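Local coordinates for class II aldolase/adducin domain protein (Pseudomonas syringae pv. phaseolicola 1448A, PDB 3OCR) that is of unestablished function but belongs to the class II aldolase/adducin family and may bind actin filaments, at residues N85-D90 / L102-A107; A40-A45 / F69-F74; D25-Q30 / I95-T100. All coordinates share one frame; numbering follows the deposited sequence.

How the contacts relate
The three contacts lie on the same side of the chain's centre, near one edge of a mixed sheet in which strand 87-90 runs between 68-71 and strand 95-97, outermost within the chain, antiparallel to both. Contacts 1 and 2 have centres about 10 Å apart and meet where strands 68-71 and 87-90 pair; contact 2 (40-45/69-74) closes along the chain before contact 1 (85-90/102-107) opens. Contact 3 (25-30/95-100), with its centre about 12 Å from contact 1 and 14 Å from contact 2, encloses contact 2 and alternates with contact 1. Segment 25-30 leads into helix 29-47 of contact 2: the helix meets the sheet in the interior, the chain ahead of it at the surface.

Contact 1: residues N85-D90 / L102-A107; sequences NLVKVD and LGINYA
Apolar packing carries this contact: V87 and V89, two residues apart on strand 87-90, point toward I104 in the loop that leads from strand 95-97 to helix 110-118. The methyl CG2 of I104 reaches both valines, lying 3.7 Å from V87 CG1 and 3.8 Å from V89 CG1. V87 and I104 pass at a slant, whereas V89 and I104 meet end to end. Because I104 CG1 sits between its backbone N and carbonyl carbon (chi1 67°), the branch that extends to CD1 is sent toward V89, and I104 CD1 comes to 4.1 Å from V89 CG1. I95 of the neighbouring strand also touches both valines, and I104 packs on I71 of strand 68-71.

Polar groups play a lesser part. The carbonyl oxygen of G103 stands 4.1 Å from V87 CG2, a van der Waals approach only, and no hydrogen bond joins the two segments. Instead, G103 O accepts from the backbone N of F74, and G103 N is held by the carboxylate of D98.

The loop is therefore laid against the sheet by hydrophobic side-chain contact, and its polar ties are made to other parts of the chain.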
# COMPACT_ATOMS: atom_id res chain seq x y z
N ASN A 85 -3.11 -9.48 -30.16
CA ASN A 85 -2.59 -10.76 -29.69
C ASN A 85 -3.56 -11.62 -28.87
O ASN A 85 -3.23 -12.73 -28.42
CB ASN A 85 -1.18 -10.61 -29.05
CG ASN A 85 -1.17 -9.93 -27.69
OD1 ASN A 85 -2.16 -9.94 -26.93
ND2 ASN A 85 -0.01 -9.37 -27.34
N LEU A 86 -4.78 -11.12 -28.72
CA LEU A 86 -5.81 -11.89 -28.04
C LEU A 86 -6.06 -13.13 -28.87
O LEU A 86 -5.81 -13.15 -30.08
CB LEU A 86 -7.09 -11.07 -27.89
CG LEU A 86 -6.98 -10.08 -26.74
CD1 LEU A 86 -7.94 -8.96 -26.98
CD2 LEU A 86 -7.26 -10.79 -25.38
N VAL A 87 -6.52 -14.19 -28.21
CA VAL A 87 -6.76 -15.43 -28.91
C VAL A 87 -8.26 -15.66 -29.07
O VAL A 87 -9.02 -15.55 -28.09
CB VAL A 87 -6.10 -16.64 -28.20
CG1 VAL A 87 -6.21 -17.89 -29.07
CG2 VAL A 87 -4.65 -16.35 -27.86
N LYS A 88 -8.66 -16.03 -30.29
CA LYS A 88 -10.05 -16.39 -30.58
C LYS A 88 -10.23 -17.89 -30.49
O LYS A 88 -9.56 -18.66 -31.20
CB LYS A 88 -10.48 -15.90 -31.95
CG LYS A 88 -11.98 -16.14 -32.23
CD LYS A 88 -12.48 -15.29 -33.38
CE LYS A 88 -12.00 -15.82 -34.72
NZ LYS A 88 -12.56 -14.99 -35.83
N VAL A 89 -11.15 -18.29 -29.61
CA VAL A 89 -11.44 -19.70 -29.36
C VAL A 89 -12.96 -19.96 -29.49
O VAL A 89 -13.76 -19.02 -29.41
CB VAL A 89 -10.93 -20.17 -27.97
CG1 VAL A 89 -9.40 -20.00 -27.85
CG2 VAL A 89 -11.64 -19.43 -26.84
N ASP A 90 -13.33 -21.23 -29.68
CA ASP A 90 -14.75 -21.61 -29.74
C ASP A 90 -15.21 -21.90 -28.31
O ASP A 90 -14.44 -21.73 -27.38
CB ASP A 90 -14.97 -22.82 -30.67
CG ASP A 90 -14.19 -24.07 -30.23
OD1 ASP A 90 -13.81 -24.19 -29.05
OD2 ASP A 90 -13.97 -24.95 -31.10
N LEU A 102 0.92 -19.26 -29.00
CA LEU A 102 1.06 -19.67 -27.60
C LEU A 102 -0.13 -20.46 -27.08
O LEU A 102 -0.06 -21.07 -26.02
CB LEU A 102 1.29 -18.46 -26.68
CG LEU A 102 2.55 -17.62 -26.85
CD1 LEU A 102 2.45 -16.33 -26.03
CD2 LEU A 102 3.81 -18.40 -26.46
N GLY A 103 -1.23 -20.42 -27.82
CA GLY A 103 -2.47 -21.04 -27.38
C GLY A 103 -2.99 -20.37 -26.12
O GLY A 103 -2.62 -19.23 -25.81
N ILE A 104 -3.85 -21.08 -25.40
CA ILE A 104 -4.51 -20.51 -24.24
C ILE A 104 -4.30 -21.40 -23.05
O ILE A 104 -3.83 -22.51 -23.19
CB ILE A 104 -6.06 -20.33 -24.47
CG1 ILE A 104 -6.78 -21.69 -24.60
CG2 ILE A 104 -6.33 -19.42 -25.67
CD1 ILE A 104 -8.32 -21.63 -24.29
N ASN A 105 -4.62 -20.89 -21.88
CA ASN A 105 -4.70 -21.73 -20.70
C ASN A 105 -6.03 -22.45 -20.77
O ASN A 105 -7.07 -21.90 -20.37
CB ASN A 105 -4.65 -20.88 -19.44
CG ASN A 105 -4.78 -21.71 -18.19
OD1 ASN A 105 -5.04 -22.91 -18.24
ND2 ASN A 105 -4.60 -21.06 -17.04
N TYR A 106 -5.99 -23.67 -21.28
CA TYR A 106 -7.20 -24.42 -21.54
C TYR A 106 -8.03 -24.65 -20.27
O TYR A 106 -9.26 -24.54 -20.30
CB TYR A 106 -6.83 -25.75 -22.17
CG TYR A 106 -7.96 -26.51 -22.82
CD1 TYR A 106 -8.72 -27.43 -22.09
CD2 TYR A 106 -8.23 -26.35 -24.19
CE1 TYR A 106 -9.74 -28.16 -22.70
CE2 TYR A 106 -9.25 -27.07 -24.80
CZ TYR A 106 -9.99 -27.98 -24.06
OH TYR A 106 -10.99 -28.69 -24.67
N ALA A 107 -7.36 -24.96 -19.16
CA ALA A 107 -8.06 -25.23 -17.91
C ALA A 107 -8.66 -23.96 -17.29
O ALA A 107 -9.73 -24.00 -16.66
CB ALA A 107 -7.12 -25.92 -16.93

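Contact 2: residues A40-A45 / F69-F74; sequences AAYRLA and FLINAF
In the aldolase II fold a central sheet is packed against helices, and here helix 29-47 sends the ring of Y42 to the end of strand 68-71, where the chain leaves the sheet. The contact is buried and rests almost wholly on Y42 and N72, with a small share from I71. Y42 CG lies anti to the carbonyl carbon (chi1 -81°), which carries the ring outward from the helix and places its hydroxyl beside the backbone of N72.

N72 N donates a hydrogen bond to Y42 OH at 3.2 Å, with an angle of 147° at the hydrogen, so the bond is somewhat bent. The same hydroxyl is also hydrogen-bonded to F58 N on strand 58-61. One phenol oxygen thus joins the helix to strand 58-61 and to the residue just past its neighbour in the sheet, strand 68-71. N72 OD1, in turn, is hydrogen-bonded to ND1 of H57, the residue just before strand 58-61, so that both polar ends of the pair have partners around H57 and F58.

The side chains of Y42 and N72 cross at about a right angle, their ring and amide planes 44° apart, and N72 CB approaches the ring obliquely, 3.8 Å from Y42 CE1. Two aromatic rings pack on the tyrosine: F78 meets its ring edge-to-face, and F58 meets it with the planes inclined. Farther along the loop, F74 makes a cation-pi contact with R255 of the second subunit, which places this end of the segment at a subunit interface.

I71 points away from the helix, yet its CG1, anti to the backbone N, still comes to 3.8 Å from Y42 OH.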
# COMPACT_ATOMS: atom_id res chain seq x y z
N ALA A 40 -7.98 -3.35 -23.58
CA ALA A 40 -8.01 -2.24 -22.63
C ALA A 40 -8.38 -2.75 -21.26
O ALA A 40 -7.83 -2.29 -20.26
CB ALA A 40 -9.00 -1.19 -23.08
N ALA A 41 -9.31 -3.70 -21.20
CA ALA A 41 -9.74 -4.25 -19.90
C ALA A 41 -8.57 -4.98 -19.21
O ALA A 41 -8.33 -4.77 -18.02
CB ALA A 41 -10.90 -5.16 -20.08
N TYR A 42 -7.81 -5.78 -19.97
CA TYR A 42 -6.60 -6.41 -19.44
C TYR A 42 -5.56 -5.42 -18.89
O TYR A 42 -5.09 -5.58 -17.77
CB TYR A 42 -5.96 -7.34 -20.47
CG TYR A 42 -6.57 -8.72 -20.57
CD1 TYR A 42 -6.18 -9.73 -19.69
CD2 TYR A 42 -7.52 -9.03 -21.58
CE1 TYR A 42 -6.68 -11.01 -19.79
CE2 TYR A 42 -8.04 -10.31 -21.69
CZ TYR A 42 -7.63 -11.29 -20.77
OH TYR A 42 -8.10 -12.56 -20.82
N ARG A 43 -5.18 -4.42 -19.69
CA ARG A 43 -4.29 -3.35 -19.26
C ARG A 43 -4.77 -2.49 -18.10
O ARG A 43 -3.95 -2.02 -17.30
CB ARG A 43 -3.98 -2.42 -20.45
CG ARG A 43 -3.44 -3.16 -21.65
CD ARG A 43 -1.95 -3.37 -21.53
NE ARG A 43 -1.38 -3.81 -22.81
CZ ARG A 43 -0.36 -3.23 -23.43
NH1 ARG A 43 0.27 -2.19 -22.91
NH2 ARG A 43 0.05 -3.73 -24.58
N LEU A 44 -6.07 -2.23 -18.05
CA LEU A 44 -6.66 -1.48 -16.92
C LEU A 44 -6.52 -2.26 -15.61
O LEU A 44 -6.23 -1.68 -14.55
CB LEU A 44 -8.14 -1.17 -17.18
CG LEU A 44 -8.41 -0.05 -18.17
CD1 LEU A 44 -9.86 -0.09 -18.67
CD2 LEU A 44 -8.10 1.30 -17.52
N ALA A 45 -6.73 -3.57 -15.71
CA ALA A 45 -6.65 -4.46 -14.54
C ALA A 45 -5.21 -4.48 -14.04
O ALA A 45 -4.96 -4.55 -12.83
CB ALA A 45 -7.11 -5.88 -14.91
N PHE A 69 -15.04 -16.64 -28.95
CA PHE A 69 -14.66 -15.84 -27.78
C PHE A 69 -13.19 -15.47 -27.79
O PHE A 69 -12.35 -16.20 -28.32
CB PHE A 69 -14.99 -16.60 -26.48
CG PHE A 69 -16.41 -17.02 -26.40
CD1 PHE A 69 -17.35 -16.21 -25.81
CD2 PHE A 69 -16.82 -18.22 -27.01
CE1 PHE A 69 -18.69 -16.59 -25.77
CE2 PHE A 69 -18.16 -18.60 -27.00
CZ PHE A 69 -19.10 -17.78 -26.37
N LEU A 70 -12.88 -14.33 -27.19
CA LEU A 70 -11.51 -13.84 -27.06
C LEU A 70 -11.00 -13.98 -25.64
O LEU A 70 -11.73 -13.73 -24.67
CB LEU A 70 -11.45 -12.38 -27.50
CG LEU A 70 -11.78 -12.12 -28.97
CD1 LEU A 70 -12.39 -10.70 -29.17
CD2 LEU A 70 -10.51 -12.29 -29.80
N ILE A 71 -9.73 -14.38 -25.51
CA ILE A 71 -9.06 -14.55 -24.22
C ILE A 71 -7.55 -14.32 -24.41
O ILE A 71 -7.05 -14.33 -25.56
CB ILE A 71 -9.40 -15.94 -23.60
CG1 ILE A 71 -8.99 -16.04 -22.14
CG2 ILE A 71 -8.83 -17.07 -24.48
CD1 ILE A 71 -9.91 -16.90 -21.27
N ASN A 72 -6.83 -14.07 -23.31
CA ASN A 72 -5.38 -13.92 -23.37
C ASN A 72 -4.67 -15.21 -23.79
O ASN A 72 -5.16 -16.32 -23.51
CB ASN A 72 -4.77 -13.36 -22.05
CG ASN A 72 -4.96 -14.29 -20.85
OD1 ASN A 72 -6.05 -14.79 -20.58
ND2 ASN A 72 -3.87 -14.52 -20.13
N ALA A 73 -3.56 -15.04 -24.49
CA ALA A 73 -2.65 -16.12 -24.81
C ALA A 73 -1.97 -16.63 -23.54
O ALA A 73 -1.67 -15.85 -22.63
CB ALA A 73 -1.58 -15.65 -25.84
N PHE A 74 -1.71 -17.94 -23.53
CA PHE A 74 -1.11 -18.69 -22.41
C PHE A 74 0.24 -18.12 -22.01
O PHE A 74 1.19 -18.17 -22.80
CB PHE A 74 -0.89 -20.14 -22.86
CG PHE A 74 -0.80 -21.15 -21.73
CD1 PHE A 74 -1.18 -20.82 -20.43
CD2 PHE A 74 -0.38 -22.46 -22.00
CE1 PHE A 74 -1.12 -21.78 -19.40
CE2 PHE A 74 -0.33 -23.43 -20.99
CZ PHE A 74 -0.70 -23.08 -19.69

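Contact 3: residues D25-Q30 / I95-T100; sequences DRVSPQ and IVDDPT
The guanidinium of R26 meets the carboxylate of D97 edge to edge, with the two planes 30° apart. D97 OD2 lies at the guanidinium edge and in its plane, D97 OD1 lies at the edge but tilted from that plane, and P99 CG also approaches the edge, 3.9 Å from R26 NH2. The partners from 95-100 thus all approach at the guanidinium edge.

The grip is side-on and uses two nitrogens, one to each carboxylate oxygen. R26 NE donates to D97 OD2 at 2.8 Å in a fairly straight bond, 161° at the hydrogen. R26 NH2 donates to D97 OD1 at 2.7 Å, but bends to 136°. Both oxygens accept through their syn lone pairs, and the two bonds together make up a salt bridge. The side chains come from opposite directions: R26 is extended from CG to NE, and D97 holds CG anti to its backbone N, which reaches out toward the arginine.

Beyond the salt bridge, D98 OD1 takes two bonds from T100, from the backbone N at 2.9 Å in an Asx turn and from OG1 at 2.7 Å. V96 and D97 form a classic beta bulge opposite K88 in the edge strand.

The contact thus ties the N-terminal segment ahead of helix 29-47 to the chain's outermost strand at the protein surface. The paired bonds should limit rotation of both charged groups, and the arginine probably favours the ionised form of D97.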
# COMPACT_ATOMS: atom_id res chain seq x y z
N ASP A 25 -6.83 -6.87 -40.48
CA ASP A 25 -7.14 -7.03 -41.91
C ASP A 25 -8.14 -8.15 -42.19
O ASP A 25 -8.86 -8.09 -43.18
CB ASP A 25 -5.86 -7.26 -42.73
CG ASP A 25 -5.06 -5.98 -42.96
OD1 ASP A 25 -5.38 -4.95 -42.32
OD2 ASP A 25 -4.11 -6.00 -43.77
N ARG A 26 -8.19 -9.16 -41.32
CA ARG A 26 -8.95 -10.38 -41.62
C ARG A 26 -10.17 -10.61 -40.71
O ARG A 26 -10.97 -11.51 -40.98
CB ARG A 26 -8.04 -11.61 -41.62
CG ARG A 26 -7.34 -11.88 -40.27
CD ARG A 26 -6.81 -13.31 -40.16
NE ARG A 26 -6.32 -13.63 -38.80
CZ ARG A 26 -5.04 -13.53 -38.42
NH1 ARG A 26 -4.11 -13.12 -39.28
NH2 ARG A 26 -4.69 -13.85 -37.19
N VAL A 27 -10.31 -9.81 -39.66
CA VAL A 27 -11.46 -9.93 -38.74
C VAL A 27 -12.53 -8.86 -39.04
O VAL A 27 -12.23 -7.83 -39.63
CB VAL A 27 -11.02 -9.90 -37.24
CG1 VAL A 27 -9.95 -10.97 -36.96
CG2 VAL A 27 -10.53 -8.51 -36.82
N SER A 28 -13.77 -9.11 -38.63
CA SER A 28 -14.82 -8.12 -38.83
C SER A 28 -14.53 -6.86 -38.00
O SER A 28 -13.88 -6.95 -36.95
CB SER A 28 -16.20 -8.70 -38.49
OG SER A 28 -16.38 -8.79 -37.09
N PRO A 29 -14.99 -5.68 -38.47
CA PRO A 29 -14.87 -4.45 -37.69
C PRO A 29 -15.49 -4.60 -36.30
O PRO A 29 -14.98 -4.01 -35.35
CB PRO A 29 -15.65 -3.43 -38.53
CG PRO A 29 -15.47 -3.91 -39.93
CD PRO A 29 -15.54 -5.41 -39.82
N GLN A 30 -16.55 -5.39 -36.18
CA GLN A 30 -17.19 -5.65 -34.89
C GLN A 30 -16.29 -6.50 -33.98
O GLN A 30 -16.17 -6.22 -32.77
CB GLN A 30 -18.55 -6.32 -35.08
CG GLN A 30 -19.60 -5.51 -35.91
CD GLN A 30 -19.25 -5.34 -37.41
OE1 GLN A 30 -18.53 -6.13 -38.01
NE2 GLN A 30 -19.80 -4.28 -38.01
N ILE A 95 -8.61 -23.43 -30.49
CA ILE A 95 -8.14 -22.24 -31.17
C ILE A 95 -8.93 -22.10 -32.45
O ILE A 95 -9.09 -23.06 -33.19
CB ILE A 95 -6.64 -22.37 -31.54
CG1 ILE A 95 -5.75 -22.56 -30.30
CG2 ILE A 95 -6.18 -21.20 -32.42
CD1 ILE A 95 -5.96 -21.55 -29.19
N VAL A 96 -9.45 -20.90 -32.71
CA VAL A 96 -9.97 -20.57 -34.03
C VAL A 96 -8.93 -19.68 -34.73
O VAL A 96 -8.64 -19.88 -35.91
CB VAL A 96 -11.38 -19.92 -33.96
CG1 VAL A 96 -11.89 -19.57 -35.36
CG2 VAL A 96 -12.36 -20.88 -33.27
N ASP A 97 -8.36 -18.73 -33.99
CA ASP A 97 -7.37 -17.80 -34.52
C ASP A 97 -6.41 -17.40 -33.41
O ASP A 97 -6.77 -16.63 -32.52
CB ASP A 97 -8.09 -16.56 -35.07
CG ASP A 97 -7.20 -15.69 -35.96
OD1 ASP A 97 -5.96 -15.79 -35.89
OD2 ASP A 97 -7.76 -14.88 -36.72
N ASP A 98 -5.19 -17.93 -33.44
CA ASP A 98 -4.18 -17.61 -32.43
C ASP A 98 -2.98 -16.91 -33.06
O ASP A 98 -2.05 -17.57 -33.51
CB ASP A 98 -3.71 -18.86 -31.70
CG ASP A 98 -2.63 -18.56 -30.66
OD1 ASP A 98 -2.36 -17.37 -30.37
OD2 ASP A 98 -2.07 -19.54 -30.11
N PRO A 99 -2.99 -15.56 -33.06
CA PRO A 99 -1.90 -14.80 -33.67
C PRO A 99 -0.54 -14.98 -32.96
O PRO A 99 0.47 -14.56 -33.50
CB PRO A 99 -2.38 -13.34 -33.56
CG PRO A 99 -3.86 -13.44 -33.37
CD PRO A 99 -4.04 -14.66 -32.53
N THR A 100 -0.53 -15.59 -31.77
CA THR A 100 0.71 -15.72 -30.99
C THR A 100 1.41 -17.07 -31.11
O THR A 100 2.61 -17.17 -30.86
CB THR A 100 0.47 -15.48 -29.48
OG1 THR A 100 -0.19 -16.63 -28.92
CG2 THR A 100 -0.39 -14.24 -29.25